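Local coordinates for Tv2483 (Treponema vincentii, PDB 6DET), which binds L-arginine as a highly selective lipoprotein and probably delivers it to an ABC transporter of the amino-acid uptake class, at residues 40-44 with 81-85; 45-49 with 195-199; 62-66 with 98-102. All coordinates share one frame; numbering follows the deposited sequence.

Interaction 1 of 3, residues 40-44 with 81-85. With ARG (arginine), chain B.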
ATOM      1  N   ILE A  40      -4.043  11.471  -7.867  1.00 33.87           N
ATOM      2  CA  ILE A  40      -3.614  10.211  -7.258  1.00 31.61           C
ATOM      3  C   ILE A  40      -3.652  10.436  -5.745  1.00 35.29           C
ATOM      4  O   ILE A  40      -2.863  11.222  -5.225  1.00 35.55           O
ATOM      5  CB  ILE A  40      -2.197   9.806  -7.708  1.00 32.69           C
ATOM      6  CG1 ILE A  40      -2.092   9.710  -9.245  1.00 35.96           C
ATOM      7  CG2 ILE A  40      -1.770   8.487  -7.049  1.00 32.41           C
ATOM      8  CD1 ILE A  40      -1.238  10.814  -9.832  1.00 38.88           C
ATOM      9  N   GLY A  41      -4.590   9.803  -5.049  1.00 33.26           N
ATOM     10  CA  GLY A  41      -4.654   9.913  -3.600  1.00 34.76           C
ATOM     11  C   GLY A  41      -3.589   9.048  -2.954  1.00 33.05           C
ATOM     12  O   GLY A  41      -3.421   7.880  -3.317  1.00 32.10           O
ATOM     13  N   VAL A  42      -2.879   9.616  -1.976  1.00 34.46           N
ATOM     14  CA  VAL A  42      -1.805   8.895  -1.301  1.00 37.54           C
ATOM     15  C   VAL A  42      -1.869   9.208   0.181  1.00 32.63           C
ATOM     16  O   VAL A  42      -2.244  10.315   0.592  1.00 37.48           O
ATOM     17  CB  VAL A  42      -0.400   9.268  -1.848  1.00 34.99           C
ATOM     18  CG1 VAL A  42      -0.207   8.738  -3.273  1.00 36.36           C
ATOM     19  CG2 VAL A  42      -0.208  10.779  -1.832  1.00 38.51           C
ATOM     20  N   SER A  43      -1.452   8.225   0.982  1.00 31.84           N
ATOM     21  CA  SER A  43      -0.964   8.526   2.319  1.00 33.69           C
ATOM     22  C   SER A  43       0.492   8.961   2.182  1.00 45.96           C
ATOM     23  O   SER A  43       1.328   8.210   1.675  1.00 39.70           O
ATOM     24  CB  SER A  43      -1.085   7.302   3.221  1.00 36.35           C
ATOM     25  OG  SER A  43      -2.442   6.914   3.484  1.00 35.71           O
ATOM     26  N   ASP A  44       0.815  10.159   2.646  1.00 38.80           N
ATOM     27  CA  ASP A  44       2.111  10.749   2.349  1.00 36.52           C
ATOM     28  C   ASP A  44       3.165  10.438   3.411  1.00 40.72           C
ATOM     29  O   ASP A  44       4.152  11.174   3.519  1.00 40.85           O
ATOM     30  CB  ASP A  44       1.959  12.258   2.177  1.00 42.42           C
ATOM     31  CG  ASP A  44       1.649  12.954   3.468  1.00 47.88           C
ATOM     32  OD1 ASP A  44       1.330  12.275   4.473  1.00 44.66           O
ATOM     33  OD2 ASP A  44       1.755  14.188   3.486  1.00 58.13           O
ATOM     34  N   PRO A  81      -2.640  14.239  -0.806  1.00 39.90           N
ATOM     35  CA  PRO A  81      -2.645  13.527   0.476  1.00 38.08           C
ATOM     36  C   PRO A  81      -4.063  13.359   0.998  1.00 45.32           C
ATOM     37  O   PRO A  81      -4.809  14.334   1.134  1.00 45.19           O
ATOM     38  CB  PRO A  81      -1.811  14.428   1.390  1.00 39.82           C
ATOM     39  CG  PRO A  81      -1.004  15.282   0.483  1.00 45.71           C
ATOM     40  CD  PRO A  81      -1.820  15.463  -0.761  1.00 42.02           C
ATOM     41  N   ILE A  82      -4.411  12.124   1.332  1.00 35.14           N
ATOM     42  CA  ILE A  82      -5.728  11.771   1.838  1.00 37.25           C
ATOM     43  C   ILE A  82      -5.623  11.151   3.222  1.00 41.73           C
ATOM     44  O   ILE A  82      -4.559  10.693   3.658  1.00 42.63           O
ATOM     45  CB  ILE A  82      -6.479  10.813   0.915  1.00 32.50           C
ATOM     46  CG1 ILE A  82      -5.696   9.500   0.724  1.00 33.80           C
ATOM     47  CG2 ILE A  82      -6.737  11.495  -0.459  1.00 37.17           C
ATOM     48  CD1 ILE A  82      -6.504   8.386   0.070  1.00 39.69           C
ATOM     49  N   GLN A  83      -6.765  11.152   3.906  1.00 40.86           N
ATOM     50  CA  GLN A  83      -6.983  10.337   5.099  1.00 49.12           C
ATOM     51  C   GLN A  83      -7.346   8.928   4.638  1.00 48.98           C
ATOM     52  O   GLN A  83      -8.330   8.747   3.914  1.00 37.34           O
ATOM     53  CB  GLN A  83      -8.101  10.929   5.955  1.00 72.91           C
ATOM     54  CG  GLN A  83      -8.395  10.161   7.221  1.00 96.13           C
ATOM     55  CD  GLN A  83      -7.230  10.191   8.177  1.00 96.97           C
ATOM     56  OE1 GLN A  83      -6.491   9.212   8.314  1.00109.31           O
ATOM     57  NE2 GLN A  83      -7.048  11.325   8.837  1.00 78.10           N
ATOM     58  N   TRP A  84      -6.545   7.927   5.019  1.00 35.94           N
ATOM     59  CA  TRP A  84      -6.723   6.620   4.409  1.00 38.99           C
ATOM     60  C   TRP A  84      -8.140   6.100   4.613  1.00 33.29           C
ATOM     61  O   TRP A  84      -8.690   5.426   3.734  1.00 36.78           O
ATOM     62  CB  TRP A  84      -5.700   5.628   4.984  1.00 35.94           C
ATOM     63  CG  TRP A  84      -5.530   4.350   4.174  1.00 30.55           C
ATOM     64  CD1 TRP A  84      -5.793   3.060   4.599  1.00 36.44           C
ATOM     65  CD2 TRP A  84      -5.022   4.227   2.839  1.00 32.91           C
ATOM     66  NE1 TRP A  84      -5.499   2.163   3.604  1.00 34.51           N
ATOM     67  CE2 TRP A  84      -5.024   2.848   2.517  1.00 32.25           C
ATOM     68  CE3 TRP A  84      -4.575   5.141   1.883  1.00 31.53           C
ATOM     69  CZ2 TRP A  84      -4.605   2.367   1.283  1.00 28.48           C
ATOM     70  CZ3 TRP A  84      -4.146   4.657   0.642  1.00 28.26           C
ATOM     71  CH2 TRP A  84      -4.168   3.279   0.359  1.00 29.25           C
ATOM     72  N   ALA A  85      -8.730   6.371   5.790  1.00 40.76           N
ATOM     73  CA  ALA A  85     -10.053   5.841   6.113  1.00 43.19           C
ATOM     74  C   ALA A  85     -11.137   6.416   5.214  1.00 44.01           C
ATOM     75  O   ALA A  85     -12.217   5.824   5.109  1.00 50.38           O
ATOM     76  CB  ALA A  85     -10.404   6.143   7.575  1.00 49.91           C
TER
HETATM   77  N   ARG B 500      -1.786  -2.140   2.234  1.00 27.15           N
HETATM   78  CA  ARG B 500      -2.548  -1.179   3.074  1.00 34.97           C
HETATM   79  C   ARG B 500      -3.973  -1.064   2.544  1.00 36.76           C
HETATM   80  O   ARG B 500      -4.197  -1.407   1.368  1.00 30.75           O
HETATM   81  CB  ARG B 500      -1.886   0.198   3.073  1.00 31.47           C
HETATM   82  CG  ARG B 500      -0.521   0.243   3.751  1.00 33.97           C
HETATM   83  CD  ARG B 500       0.165   1.604   3.669  1.00 34.94           C
HETATM   84  NE  ARG B 500      -0.594   2.599   4.401  1.00 33.12           N
HETATM   85  CZ  ARG B 500      -1.308   3.573   3.847  1.00 33.39           C
HETATM   86  NH1 ARG B 500      -1.991   4.388   4.655  1.00 33.84           N
HETATM   87  NH2 ARG B 500      -1.363   3.725   2.523  1.00 32.76           N
HETATM   88  OXT ARG B 500      -4.868  -0.618   3.274  1.00 29.36           O
HETATM   89  O   HOH W   1      -3.583   8.646   5.249  1.00 29.40           O
HETATM   90  O   HOH W   2      -1.542  11.747   3.756  1.00 39.80           O

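Interaction 2 of 3, residues 45-49 with 195-199. With ARG (arginine), chain B.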
ATOM      1  N   PHE A  45       2.982   9.348   4.168  1.00 39.09           N
ATOM      2  CA  PHE A  45       3.925   8.897   5.179  1.00 37.06           C
ATOM      3  C   PHE A  45       4.345   7.445   4.969  1.00 38.95           C
ATOM      4  O   PHE A  45       4.938   6.851   5.875  1.00 37.90           O
ATOM      5  CB  PHE A  45       3.317   9.053   6.588  1.00 38.03           C
ATOM      6  CG  PHE A  45       1.933   8.446   6.726  1.00 41.32           C
ATOM      7  CD1 PHE A  45       0.795   9.230   6.624  1.00 41.14           C
ATOM      8  CD2 PHE A  45       1.774   7.075   6.915  1.00 38.16           C
ATOM      9  CE1 PHE A  45      -0.479   8.666   6.756  1.00 39.77           C
ATOM     10  CE2 PHE A  45       0.500   6.506   7.024  1.00 37.98           C
ATOM     11  CZ  PHE A  45      -0.622   7.297   6.944  1.00 34.99           C
ATOM     12  N   VAL A  46       4.054   6.841   3.820  1.00 35.91           N
ATOM     13  CA  VAL A  46       4.359   5.410   3.659  1.00 34.77           C
ATOM     14  C   VAL A  46       5.808   5.275   3.203  1.00 35.56           C
ATOM     15  O   VAL A  46       6.124   5.707   2.091  1.00 32.77           O
ATOM     16  CB  VAL A  46       3.416   4.733   2.651  1.00 33.15           C
ATOM     17  CG1 VAL A  46       3.763   3.272   2.482  1.00 30.51           C
ATOM     18  CG2 VAL A  46       1.968   4.858   3.092  1.00 33.26           C
ATOM     19  N   PRO A  47       6.720   4.694   3.996  1.00 34.54           N
ATOM     20  CA  PRO A  47       8.121   4.612   3.545  1.00 37.74           C
ATOM     21  C   PRO A  47       8.270   3.903   2.201  1.00 34.47           C
ATOM     22  O   PRO A  47       7.485   3.018   1.848  1.00 32.68           O
ATOM     23  CB  PRO A  47       8.819   3.830   4.674  1.00 40.98           C
ATOM     24  CG  PRO A  47       7.956   4.091   5.914  1.00 39.13           C
ATOM     25  CD  PRO A  47       6.535   4.099   5.334  1.00 35.27           C
ATOM     26  N   ILE A  48       9.290   4.328   1.441  1.00 33.28           N
ATOM     27  CA  ILE A  48       9.604   3.831   0.091  1.00 33.23           C
ATOM     28  C   ILE A  48       8.555   4.157  -0.977  1.00 34.95           C
ATOM     29  O   ILE A  48       8.911   4.601  -2.075  1.00 40.27           O
ATOM     30  CB  ILE A  48       9.884   2.315   0.128  1.00 36.32           C
ATOM     31  CG1 ILE A  48      10.780   1.970   1.331  1.00 35.62           C
ATOM     32  CG2 ILE A  48      10.542   1.897  -1.169  1.00 34.98           C
ATOM     33  CD1 ILE A  48      11.271   0.497   1.385  1.00 43.09           C
ATOM     34  N   LEU A  49       7.264   3.932  -0.699  1.00 32.66           N
ATOM     35  CA  LEU A  49       6.236   4.070  -1.736  1.00 30.94           C
ATOM     36  C   LEU A  49       5.787   5.519  -1.952  1.00 33.07           C
ATOM     37  O   LEU A  49       5.586   5.940  -3.098  1.00 32.29           O
ATOM     38  CB  LEU A  49       5.022   3.221  -1.366  1.00 33.54           C
ATOM     39  CG  LEU A  49       5.239   1.694  -1.214  1.00 31.73           C
ATOM     40  CD1 LEU A  49       3.896   1.031  -0.898  1.00 33.10           C
ATOM     41  CD2 LEU A  49       5.859   1.110  -2.474  1.00 33.27           C
ATOM     42  N   ILE A 195       6.519  -4.602   2.373  1.00 30.80           N
ATOM     43  CA  ILE A 195       7.101  -3.779   1.308  1.00 28.47           C
ATOM     44  C   ILE A 195       7.601  -2.439   1.852  1.00 31.78           C
ATOM     45  O   ILE A 195       8.707  -1.990   1.519  1.00 31.85           O
ATOM     46  CB  ILE A 195       6.083  -3.572   0.164  1.00 26.03           C
ATOM     47  CG1 ILE A 195       6.021  -4.842  -0.705  1.00 32.74           C
ATOM     48  CG2 ILE A 195       6.429  -2.356  -0.674  1.00 26.22           C
ATOM     49  CD1 ILE A 195       7.248  -5.044  -1.637  1.00 35.09           C
ATOM     50  N   TYR A 196       6.793  -1.759   2.663  1.00 31.94           N
ATOM     51  CA  TYR A 196       7.237  -0.448   3.135  1.00 33.80           C
ATOM     52  C   TYR A 196       8.156  -0.557   4.332  1.00 32.22           C
ATOM     53  O   TYR A 196       8.704   0.469   4.756  1.00 35.47           O
ATOM     54  CB  TYR A 196       6.038   0.503   3.427  1.00 30.90           C
ATOM     55  CG  TYR A 196       5.103   0.160   4.583  1.00 28.44           C
ATOM     56  CD1 TYR A 196       3.749  -0.116   4.358  1.00 27.22           C
ATOM     57  CD2 TYR A 196       5.555   0.202   5.904  1.00 31.14           C
ATOM     58  CE1 TYR A 196       2.898  -0.393   5.404  1.00 31.75           C
ATOM     59  CE2 TYR A 196       4.720  -0.085   6.957  1.00 34.51           C
ATOM     60  CZ  TYR A 196       3.399  -0.369   6.725  1.00 30.43           C
ATOM     61  OH  TYR A 196       2.566  -0.633   7.790  1.00 32.07           O
ATOM     62  N   SER A 197       8.392  -1.779   4.821  1.00 30.03           N
ATOM     63  CA  SER A 197       9.251  -2.067   5.974  1.00 32.72           C
ATOM     64  C   SER A 197      10.658  -2.529   5.593  1.00 41.90           C
ATOM     65  O   SER A 197      11.500  -2.725   6.482  1.00 42.59           O
ATOM     66  CB  SER A 197       8.591  -3.147   6.819  1.00 33.20           C
ATOM     67  OG  SER A 197       7.362  -2.684   7.299  1.00 33.56           O
ATOM     68  N   LEU A 198      10.957  -2.678   4.298  1.00 42.75           N
ATOM     69  CA  LEU A 198      12.222  -3.304   3.916  1.00 46.56           C
ATOM     70  C   LEU A 198      13.429  -2.533   4.446  1.00 53.23           C
ATOM     71  O   LEU A 198      14.402  -3.143   4.905  1.00 62.04           O
ATOM     72  CB  LEU A 198      12.293  -3.456   2.401  1.00 53.46           C
ATOM     73  CG  LEU A 198      11.302  -4.503   1.895  1.00 46.20           C
ATOM     74  CD1 LEU A 198      11.215  -4.454   0.389  1.00 46.22           C
ATOM     75  CD2 LEU A 198      11.676  -5.901   2.377  1.00 46.36           C
ATOM     76  N   ASP A 199      13.400  -1.199   4.397  1.00 47.85           N
ATOM     77  CA  ASP A 199      14.487  -0.438   5.015  1.00 50.43           C
ATOM     78  C   ASP A 199      14.349  -0.385   6.532  1.00 52.21           C
ATOM     79  O   ASP A 199      15.344  -0.538   7.251  1.00 53.54           O
ATOM     80  CB  ASP A 199      14.539   0.988   4.466  1.00 56.54           C
ATOM     81  CG  ASP A 199      14.784   1.039   2.966  1.00 56.45           C
ATOM     82  OD1 ASP A 199      15.393   0.087   2.427  1.00 56.79           O
ATOM     83  OD2 ASP A 199      14.380   2.048   2.335  1.00 49.18           O
TER
HETATM   84  N   ARG B 500      -1.786  -2.140   2.234  1.00 27.15           N
HETATM   85  CA  ARG B 500      -2.548  -1.179   3.074  1.00 34.97           C
HETATM   86  C   ARG B 500      -3.973  -1.064   2.544  1.00 36.76           C
HETATM   87  O   ARG B 500      -4.197  -1.407   1.368  1.00 30.75           O
HETATM   88  CB  ARG B 500      -1.886   0.198   3.073  1.00 31.47           C
HETATM   89  CG  ARG B 500      -0.521   0.243   3.751  1.00 33.97           C
HETATM   90  CD  ARG B 500       0.165   1.604   3.669  1.00 34.94           C
HETATM   91  NE  ARG B 500      -0.594   2.599   4.401  1.00 33.12           N
HETATM   92  CZ  ARG B 500      -1.308   3.573   3.847  1.00 33.39           C
HETATM   93  NH1 ARG B 500      -1.991   4.388   4.655  1.00 33.84           N
HETATM   94  NH2 ARG B 500      -1.363   3.725   2.523  1.00 32.76           N
HETATM   95  OXT ARG B 500      -4.868  -0.618   3.274  1.00 29.36           O

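Interaction 3 of 3, residues 62-66 with 98-102. With ARG (arginine), chain B.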
ATOM      1  N   ASP A  62       5.785   4.594  -5.858  1.00 29.88           N
ATOM      2  CA  ASP A  62       4.484   4.859  -6.475  1.00 30.84           C
ATOM      3  C   ASP A  62       4.492   6.210  -7.158  1.00 29.04           C
ATOM      4  O   ASP A  62       3.864   6.392  -8.199  1.00 30.02           O
ATOM      5  CB  ASP A  62       3.359   4.836  -5.442  1.00 29.17           C
ATOM      6  CG  ASP A  62       3.004   3.459  -4.941  1.00 30.00           C
ATOM      7  OD1 ASP A  62       3.571   2.446  -5.417  1.00 30.72           O
ATOM      8  OD2 ASP A  62       2.109   3.386  -4.067  1.00 30.22           O
ATOM      9  N   ILE A  63       5.213   7.167  -6.580  1.00 33.65           N
ATOM     10  CA  ILE A  63       5.269   8.507  -7.143  1.00 29.93           C
ATOM     11  C   ILE A  63       6.041   8.494  -8.450  1.00 32.10           C
ATOM     12  O   ILE A  63       5.649   9.141  -9.430  1.00 32.54           O
ATOM     13  CB  ILE A  63       5.918   9.464  -6.117  1.00 34.68           C
ATOM     14  CG1 ILE A  63       5.286   9.302  -4.726  1.00 34.56           C
ATOM     15  CG2 ILE A  63       5.845  10.882  -6.594  1.00 35.72           C
ATOM     16  CD1 ILE A  63       3.809   9.554  -4.657  1.00 36.35           C
ATOM     17  N   ASP A  64       7.160   7.761  -8.493  1.00 32.14           N
ATOM     18  CA  ASP A  64       7.927   7.712  -9.729  1.00 31.52           C
ATOM     19  C   ASP A  64       7.103   7.061 -10.837  1.00 34.34           C
ATOM     20  O   ASP A  64       7.101   7.528 -11.984  1.00 32.80           O
ATOM     21  CB  ASP A  64       9.229   6.945  -9.507  1.00 33.83           C
ATOM     22  CG  ASP A  64      10.301   7.783  -8.820  1.00 35.42           C
ATOM     23  OD1 ASP A  64      10.136   9.005  -8.700  1.00 34.41           O
ATOM     24  OD2 ASP A  64      11.321   7.200  -8.425  1.00 38.25           O
ATOM     25  N   ILE A  65       6.361   6.004 -10.495  1.00 31.19           N
ATOM     26  CA  ILE A  65       5.517   5.326 -11.484  1.00 28.37           C
ATOM     27  C   ILE A  65       4.488   6.300 -12.060  1.00 30.22           C
ATOM     28  O   ILE A  65       4.350   6.443 -13.285  1.00 32.46           O
ATOM     29  CB  ILE A  65       4.837   4.084 -10.868  1.00 29.07           C
ATOM     30  CG1 ILE A  65       5.863   2.986 -10.549  1.00 31.06           C
ATOM     31  CG2 ILE A  65       3.790   3.515 -11.828  1.00 29.51           C
ATOM     32  CD1 ILE A  65       5.340   1.820  -9.722  1.00 33.13           C
ATOM     33  N   PHE A  66       3.718   6.958 -11.191  1.00 30.27           N
ATOM     34  CA  PHE A  66       2.627   7.778 -11.701  1.00 32.19           C
ATOM     35  C   PHE A  66       3.131   9.055 -12.342  1.00 33.25           C
ATOM     36  O   PHE A  66       2.501   9.563 -13.276  1.00 33.40           O
ATOM     37  CB  PHE A  66       1.623   8.090 -10.582  1.00 32.68           C
ATOM     38  CG  PHE A  66       0.514   7.084 -10.495  1.00 29.93           C
ATOM     39  CD1 PHE A  66      -0.529   7.117 -11.398  1.00 34.68           C
ATOM     40  CD2 PHE A  66       0.539   6.068  -9.554  1.00 34.66           C
ATOM     41  CE1 PHE A  66      -1.547   6.177 -11.357  1.00 36.51           C
ATOM     42  CE2 PHE A  66      -0.486   5.144  -9.504  1.00 31.55           C
ATOM     43  CZ  PHE A  66      -1.518   5.186 -10.394  1.00 34.83           C
ATOM     44  N   CYS A  98      -7.801   7.916  -8.311  1.00 31.92           N
ATOM     45  CA  CYS A  98      -7.262   6.593  -8.023  1.00 29.72           C
ATOM     46  C   CYS A  98      -6.541   6.667  -6.687  1.00 28.57           C
ATOM     47  O   CYS A  98      -6.344   7.755  -6.127  1.00 30.60           O
ATOM     48  CB  CYS A  98      -6.328   6.125  -9.133  1.00 32.72           C
ATOM     49  SG  CYS A  98      -4.854   7.105  -9.357  1.00 33.04           S
ATOM     50  N   ILE A  99      -6.166   5.491  -6.174  1.00 28.38           N
ATOM     51  CA  ILE A  99      -5.551   5.358  -4.851  1.00 28.81           C
ATOM     52  C   ILE A  99      -4.283   4.530  -5.003  1.00 29.23           C
ATOM     53  O   ILE A  99      -4.315   3.468  -5.626  1.00 29.64           O
ATOM     54  CB  ILE A  99      -6.479   4.664  -3.839  1.00 28.47           C
ATOM     55  CG1 ILE A  99      -7.863   5.330  -3.784  1.00 29.64           C
ATOM     56  CG2 ILE A  99      -5.837   4.711  -2.437  1.00 28.77           C
ATOM     57  CD1 ILE A  99      -8.929   4.440  -3.172  1.00 33.81           C
ATOM     58  N   ALA A 100      -3.169   5.054  -4.496  1.00 28.32           N
ATOM     59  CA  ALA A 100      -1.899   4.341  -4.470  1.00 29.75           C
ATOM     60  C   ALA A 100      -1.463   4.249  -2.998  1.00 30.58           C
ATOM     61  O   ALA A 100      -2.316   4.055  -2.130  1.00 33.45           O
ATOM     62  CB  ALA A 100      -0.888   5.046  -5.385  1.00 29.90           C
ATOM     63  N   SER A 101      -0.164   4.348  -2.706  1.00 29.54           N
ATOM     64  CA  SER A 101       0.364   4.205  -1.338  1.00 24.70           C
ATOM     65  C   SER A 101       0.284   2.776  -0.814  1.00 28.22           C
ATOM     66  O   SER A 101       0.068   2.552   0.381  1.00 33.99           O
ATOM     67  CB  SER A 101      -0.344   5.164  -0.359  1.00 25.90           C
ATOM     68  OG  SER A 101       0.009   6.443  -0.732  1.00 37.85           O
ATOM     69  N   GLY A 102       0.486   1.784  -1.693  1.00 29.13           N
ATOM     70  CA  GLY A 102       0.530   0.404  -1.237  1.00 34.70           C
ATOM     71  C   GLY A 102      -0.844  -0.189  -0.986  1.00 26.76           C
ATOM     72  O   GLY A 102      -1.085  -0.823   0.041  1.00 29.96           O
TER
HETATM   73  N   ARG B 500      -1.786  -2.140   2.234  1.00 27.15           N
HETATM   74  CA  ARG B 500      -2.548  -1.179   3.074  1.00 34.97           C
HETATM   75  C   ARG B 500      -3.973  -1.064   2.544  1.00 36.76           C
HETATM   76  O   ARG B 500      -4.197  -1.407   1.368  1.00 30.75           O
HETATM   77  CB  ARG B 500      -1.886   0.198   3.073  1.00 31.47           C
HETATM   78  CG  ARG B 500      -0.521   0.243   3.751  1.00 33.97           C
HETATM   79  CD  ARG B 500       0.165   1.604   3.669  1.00 34.94           C
HETATM   80  NE  ARG B 500      -0.594   2.599   4.401  1.00 33.12           N
HETATM   81  CZ  ARG B 500      -1.308   3.573   3.847  1.00 33.39           C
HETATM   82  NH1 ARG B 500      -1.991   4.388   4.655  1.00 33.84           N
HETATM   83  NH2 ARG B 500      -1.363   3.725   2.523  1.00 32.76           N
HETATM   84  OXT ARG B 500      -4.868  -0.618   3.274  1.00 29.36           O

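Interaction 1 of 3, residues 40-44 with 81-85
Val42 and Pro81 form a parallel beta bridge, their CA atoms 5.0 Å apart, where strands 37-42 and 76-81 come to their ends side by side. Ile82 N donates to Val42 O at 2.9 Å, a nearly straight bond (163° at the hydrogen). The same oxygen also receives a CA-H contact from Pro81, so two neighbouring residues share one carbonyl. The touching parts run at 97° to each other overall; past the bridge they diverge, and two waters bridge them there. One water joins Ser43 OG to Ile82 O and, weakly, to Trp84 N; a second links Asp44 N to Ile82 O.

Ser43 and Trp84 carry the side-chain part. With its hydroxyl beside the backbone N (chi1 -66°), Ser43 sets OG 3.2 Å from Trp84 CE3, obliquely to the indole. That hydroxyl accepts from NH1 of the bound arginine at 2.8 Å. Trp84 meets the ligand twice: NH2 lies 3.3 Å above one face of the indole, offset toward the rim, and NE1 donates to the ligand carboxylate OXT at 2.9 Å. One residue thereby addresses both ends of the amino acid. Farther out, Asp44 OD2 lies near Pro81 CB, but its main partner is Arg52, in a salt bridge.

Strand ends that release loops into a ligand site are characteristic of the alpha/beta lobes of family 3 solute-binding proteins; here they supply part of the arginine pocket, including an indole face under one guanidinium nitrogen, NH2.

Interaction 2 of 3, residues 45-49 with 195-199
Val46 and Pro47 pack against Tyr196, and Ile48 and Leu49 reach the turn of chain around it; the two segments bury 331 Å² between them. The backbones come nearest at Pro47 and Tyr196, whose CA atoms are 5.2 Å apart.

The dense part is centred on the base of Tyr196. Its CB sits 3.3 Å from Pro47 O and 3.7 Å from Val46 CG1, while CD of Pro47 lies obliquely by the ring at CD2. Placing CG between the backbone N and the carbonyl carbon (chi1 67°) carries the phenol away from the 45-49 loop and along the ligand, with CE1 3.8 Å from CD of the bound arginine. Val46 divides its two methyls between neighbours: CG1, anti to the backbone N (chi1 179°), touches Tyr196 CB, the two side chains crossing at about a right angle, whereas CG2 contacts the guanidinium NH2 at 3.6 Å. Phe45 comes to the same group from another direction, NH1 lying obliquely to the ring, 3.9 Å from Phe45 CZ. Deeper in, Leu49 CD2 and Ile195 CG2 meet at 3.9 Å, also roughly at right angles, and both residues touch Tyr219. Ile48 is buried as well, with Trp254 and Phe255 of helix 246-255 lying against it.

The solvent side is looser. Asp199 is exposed, Pro47 and Leu198 partly so, and Leu198 adds merely a peripheral touch. At this border Ile48 CD1 passes from Ile195 O to 3.6 Å from Asp199 OD2, so a methyl rests against a carboxylate.

Apolar contact around the aliphatic part and guanidinium of the ligand, joining a loop after strand 37-42 to the short helix 194-197 that follows strand 189-193, is consistent with the closed, ligand-bound cleft of a periplasmic-type binding protein.

Interaction 3 of 3, residues 62-66 with 98-102
Asp62 OD2 is gripped by two successive backbone amides: Gly102 N at 3.3 Å, nearly along the C-O axis, and Ser101 N at 2.8 Å, a weak bond because it is bent to 129° at the hydrogen. The other carboxylate oxygen, OD1, is held by Tyr119 OH, so both oxygens of this buried group have partners. The amides would probably help to stabilise its negative charge.

These bonds probably help to hold the corner where strand 98-100 turns, with positive phi at Ser101 and Gly102. The corner's carbonyls face the ligand: Ser101 O accepts from NH2 of the bound arginine at 2.8 Å, and Gly102 O from its alpha-amino N at 2.7 Å. Asp62 thus acts as a second-shell residue, probably helping to position two first-shell acceptors.

One helical turn on, Phe66 packs over the strand. Cys98 SG approaches the Phe66 ring obliquely, 4.6 Å from the centroid and 40° off the normal, and Ala100 CB is 4.1 Å from Phe66 CE2. Phe221 meets the same ring edge to face.

Helix packed on sheet in this way belongs to the alpha/beta lobe of the family's fold; the strand corner presenting two carbonyls to the amino acid is a feature of this arginine pocket.

In the fold
From the N terminus, the end of strand 37-42 lies in 40-44, which continues directly into 45-49, so interactions 1 and 2 share one continuous piece of chain. Interaction 1 closes a loop of 36 residues, through helix 61-73 and strand 76-81. Interaction 3, closing one of 31, starts within that loop and ends beyond it, so the two cross; interaction 2, closing at 195-199, crosses interaction 1 and encloses interaction 3 entirely. Physically, strands 37-42 and 98-104 are sheet neighbours, with Gly41 probably hydrogen-bonded to Cys98 and Ala100, which couples interactions 1 and 3. Leu49 O to Asp62 N probably links interactions 2 and 3. All three converge on the bound arginine.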